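Local coordinates for protein pectinesterase A (Erwinia chrysanthemi, PDB 2NTP) that hydrolyses the methyl esters of pectin's galacturonate units, releasing methanol, as the first step in the maceration and soft-rotting of plant tissue, at residues Asn107-Phe111 and Pro112-Ala116; Asp197-Ser200 and Gly201-Ser204. All blocks are in the same frame, centred on the assembly; numbering follows the deposited sequence.

Both contacts belong to excursions from the parallel beta-helix of this pectinesterase, and they follow one another along the chain with their centres about 17 Å apart. Contact 1 starts the short helix 111-116; contact 2 is a turn in the loop between strands 189-192 and 205-210. They meet where Gln115 NE2 lies 3.0 Å from Asp197 OD2, probably a hydrogen bond, and where Phe111 CE2 packs 3.8 Å from Asp197 OD1. Arg195, which binds substrate, joins them further: Phe111 touches it and Asp197 pairs with it in a salt bridge. The side chains of Gln115 and Val198 each lie about 5 Å from a bound galacturonate (nearest atoms), so both contacts flank the sugar-binding cleft.

Contact 1 (Asn107-Phe111 and Pro112-Ala116); sequences NDFDF and PANQA
The N-terminus of helix 111-116, which follows strand 103-107 of the beta-helix, is capped by Asp110: its OD1 accepts from Ala113 N at 3.1 Å. The amide comes from above the carboxylate plane, 63° out of it, and the methyl of Ala113 lies against the same carboxylate, with Ala113 CB 3.3 Å from Asp110 CG. Having CG anti to the backbone N (chi1 -163°) brings the acid alongside this first turn. Two backbone bonds then start the helix, Asn114 N to Asp110 O and Gln115 N to Phe111 O.

Gln115 lies over one face of the Phe111 ring. Its CG makes a CH-pi contact 3.7 Å from the ring centroid, and a bend at chi2 lays the amide nearly flat on the ring, the planes 17° apart. Gln115 OE1 accepts from Asn114 ND2 at 3.2 Å, while NE2 reaches Asp197; Asn114 ND2 also bonds Ile125 O. Phe109 adds its CZ, 3.7 Å from Asn114 CB. Phe111 rests on substrate-binding Arg195 and lies near Gln153, the transition-state stabiliser. The arrangement is an Asp N-cap, here beside the pectinesterase active site.

Contact 2 (Asp197-Ser200 and Gly201-Ser204); sequences DVKS and GNVS
Val198 and Asn202 meet across a tight turn, with Gly201 at its bend. The CG1 methyl of Val198 sits against the returning chain, 3.6 Å from Val203 O and 3.8 Å from Asn202 CB. Placing CG1 anti to the backbone N (chi1 170°) directs that methyl at the backbone of residues 202 and 203, while CG2 stays a little further from Val203 O.

Asn202, a substrate-binding residue, closes the turn through its backbone: Asn202 N donates to Lys199 O at 3.0 Å, the bond that defines the turn. Its side chain folds back beside the first half of the turn, and both ends of the amide are tied to it through water. One water accepts from Asn202 ND2 and from Lys199 N, 2.8 Å from each; a second donates to Asn202 OD1 and, over a longer 3.3 Å, to Ser200 O. Together the bridges should limit rotation of the amide group. ND2 of Asn202 also lies 3.8 Å from Lys199 CB, whose chain leads away from the turn.

Gly201 takes a positive phi (97°), as the third position of a type II turn usually does. At the base of the loop, substrate-binding Arg195, the partner of Asp197, donates through NH1 to Ser204 O, linking the two arms, and the side chain of Val198 lies close to it. The arrangement is a type II beta turn with glycine at its third position, here carrying a substrate-binding asparagine of the pectin site.

Contact 1 (Asn107-Phe111 and Pro112-Ala116)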
# COMPACT_ATOMS: atom_id res chain seq x y z
N ASN A 107 -8.97 -3.70 4.16
CA ASN A 107 -9.97 -4.15 3.20
C ASN A 107 -10.32 -5.58 3.57
O ASN A 107 -9.45 -6.46 3.60
CB ASN A 107 -9.52 -4.02 1.75
CG ASN A 107 -10.68 -4.14 0.77
OD1 ASN A 107 -11.51 -5.05 0.87
ND2 ASN A 107 -10.75 -3.22 -0.19
N ASP A 108 -11.59 -5.80 3.88
CA ASP A 108 -12.03 -7.09 4.41
C ASP A 108 -12.53 -8.04 3.33
O ASP A 108 -13.12 -9.08 3.64
CB ASP A 108 -13.11 -6.88 5.49
CG ASP A 108 -12.52 -6.45 6.82
OD1 ASP A 108 -11.30 -6.55 7.02
OD2 ASP A 108 -13.32 -6.02 7.69
N PHE A 109 -12.29 -7.70 2.06
CA PHE A 109 -12.59 -8.64 0.98
C PHE A 109 -11.91 -9.96 1.29
O PHE A 109 -10.69 -10.03 1.48
CB PHE A 109 -12.15 -8.11 -0.39
CG PHE A 109 -12.30 -9.11 -1.50
CD1 PHE A 109 -13.56 -9.56 -1.89
CD2 PHE A 109 -11.18 -9.61 -2.17
CE1 PHE A 109 -13.71 -10.48 -2.92
CE2 PHE A 109 -11.31 -10.54 -3.20
CZ PHE A 109 -12.58 -10.97 -3.57
N ASP A 110 -12.72 -11.01 1.37
CA ASP A 110 -12.22 -12.32 1.75
C ASP A 110 -11.65 -13.02 0.52
O ASP A 110 -12.28 -13.88 -0.08
CB ASP A 110 -13.34 -13.15 2.39
CG ASP A 110 -12.83 -14.35 3.16
OD1 ASP A 110 -11.71 -14.84 2.88
OD2 ASP A 110 -13.56 -14.81 4.06
N PHE A 111 -10.43 -12.62 0.15
CA PHE A 111 -9.76 -13.23 -0.99
C PHE A 111 -9.72 -14.77 -0.94
O PHE A 111 -10.08 -15.41 -1.91
CB PHE A 111 -8.35 -12.64 -1.17
CG PHE A 111 -7.58 -13.26 -2.28
CD1 PHE A 111 -7.72 -12.80 -3.59
CD2 PHE A 111 -6.69 -14.31 -2.03
CE1 PHE A 111 -6.99 -13.38 -4.63
CE2 PHE A 111 -5.96 -14.89 -3.06
CZ PHE A 111 -6.12 -14.43 -4.37
N PRO A 112 -9.26 -15.36 0.19
CA PRO A 112 -9.21 -16.83 0.20
C PRO A 112 -10.58 -17.50 0.02
O PRO A 112 -10.66 -18.51 -0.69
CB PRO A 112 -8.64 -17.15 1.59
CG PRO A 112 -7.85 -15.91 1.96
CD PRO A 112 -8.73 -14.80 1.45
N ALA A 113 -11.62 -16.96 0.63
CA ALA A 113 -12.96 -17.53 0.47
C ALA A 113 -13.43 -17.39 -0.97
O ALA A 113 -14.05 -18.30 -1.52
CB ALA A 113 -13.96 -16.88 1.43
N ASN A 114 -13.10 -16.26 -1.59
CA ASN A 114 -13.40 -16.04 -3.01
C ASN A 114 -12.74 -17.10 -3.90
O ASN A 114 -13.39 -17.67 -4.77
CB ASN A 114 -12.96 -14.66 -3.47
CG ASN A 114 -13.41 -14.35 -4.89
OD1 ASN A 114 -14.58 -14.05 -5.12
ND2 ASN A 114 -12.49 -14.44 -5.84
N GLN A 115 -11.45 -17.34 -3.68
CA GLN A 115 -10.70 -18.31 -4.48
C GLN A 115 -11.19 -19.74 -4.29
O GLN A 115 -11.09 -20.55 -5.20
CB GLN A 115 -9.20 -18.22 -4.18
CG GLN A 115 -8.61 -16.86 -4.48
CD GLN A 115 -8.73 -16.48 -5.94
OE1 GLN A 115 -9.69 -15.82 -6.35
NE2 GLN A 115 -7.76 -16.92 -6.75
N ALA A 116 -11.71 -20.03 -3.09
CA ALA A 116 -12.21 -21.37 -2.76
C ALA A 116 -13.57 -21.66 -3.41
O ALA A 116 -14.01 -22.82 -3.46
CB ALA A 116 -12.30 -21.55 -1.25

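Contact 2 (Asp197-Ser200 and Gly201-Ser204)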
# COMPACT_ATOMS: atom_id res chain seq x y z
N ASP A 197 -4.60 -21.14 -2.45
CA ASP A 197 -5.00 -21.39 -3.83
C ASP A 197 -3.84 -21.54 -4.81
O ASP A 197 -4.05 -21.76 -6.01
CB ASP A 197 -5.96 -20.28 -4.31
CG ASP A 197 -5.30 -18.90 -4.33
OD1 ASP A 197 -4.71 -18.51 -3.31
OD2 ASP A 197 -5.40 -18.20 -5.36
N VAL A 198 -2.61 -21.45 -4.31
CA VAL A 198 -1.41 -21.53 -5.14
C VAL A 198 -0.71 -22.88 -4.98
O VAL A 198 -0.37 -23.28 -3.86
CB VAL A 198 -0.43 -20.35 -4.85
CG1 VAL A 198 0.92 -20.56 -5.54
CG2 VAL A 198 -1.04 -19.04 -5.30
N LYS A 199 -0.50 -23.56 -6.10
CA LYS A 199 0.16 -24.87 -6.13
C LYS A 199 1.61 -24.79 -5.65
O LYS A 199 2.28 -23.78 -5.86
CB LYS A 199 0.15 -25.45 -7.54
CG LYS A 199 -1.21 -25.87 -8.06
CD LYS A 199 -1.09 -26.46 -9.45
CE LYS A 199 -2.44 -26.72 -10.08
NZ LYS A 199 -3.16 -27.84 -9.43
N SER A 200 2.07 -25.87 -5.01
CA SER A 200 3.46 -25.98 -4.61
C SER A 200 4.34 -25.74 -5.83
O SER A 200 4.11 -26.32 -6.89
CB SER A 200 3.73 -27.37 -4.02
OG SER A 200 4.90 -27.38 -3.23
N GLY A 201 5.32 -24.84 -5.68
CA GLY A 201 6.24 -24.53 -6.77
C GLY A 201 5.89 -23.29 -7.59
O GLY A 201 6.70 -22.84 -8.41
N ASN A 202 4.69 -22.76 -7.39
CA ASN A 202 4.28 -21.52 -8.05
C ASN A 202 4.42 -20.32 -7.11
O ASN A 202 4.56 -20.49 -5.91
CB ASN A 202 2.85 -21.63 -8.58
CG ASN A 202 2.73 -22.57 -9.78
OD1 ASN A 202 3.72 -22.90 -10.43
ND2 ASN A 202 1.51 -22.99 -10.07
N VAL A 203 4.39 -19.11 -7.68
CA VAL A 203 4.60 -17.89 -6.90
C VAL A 203 3.34 -17.49 -6.12
O VAL A 203 2.24 -17.45 -6.69
CB VAL A 203 5.08 -16.72 -7.81
CG1 VAL A 203 5.19 -15.42 -7.02
CG2 VAL A 203 6.42 -17.07 -8.44
N SER A 204 3.51 -17.20 -4.83
CA SER A 204 2.42 -16.75 -3.97
C SER A 204 2.15 -15.25 -4.06
O SER A 204 1.02 -14.81 -3.91
CB SER A 204 2.66 -17.15 -2.51
OG SER A 204 2.31 -18.51 -2.28
O HOH W 1 -0.85 -22.46 -8.64
O HOH W 2 4.51 -25.83 -10.10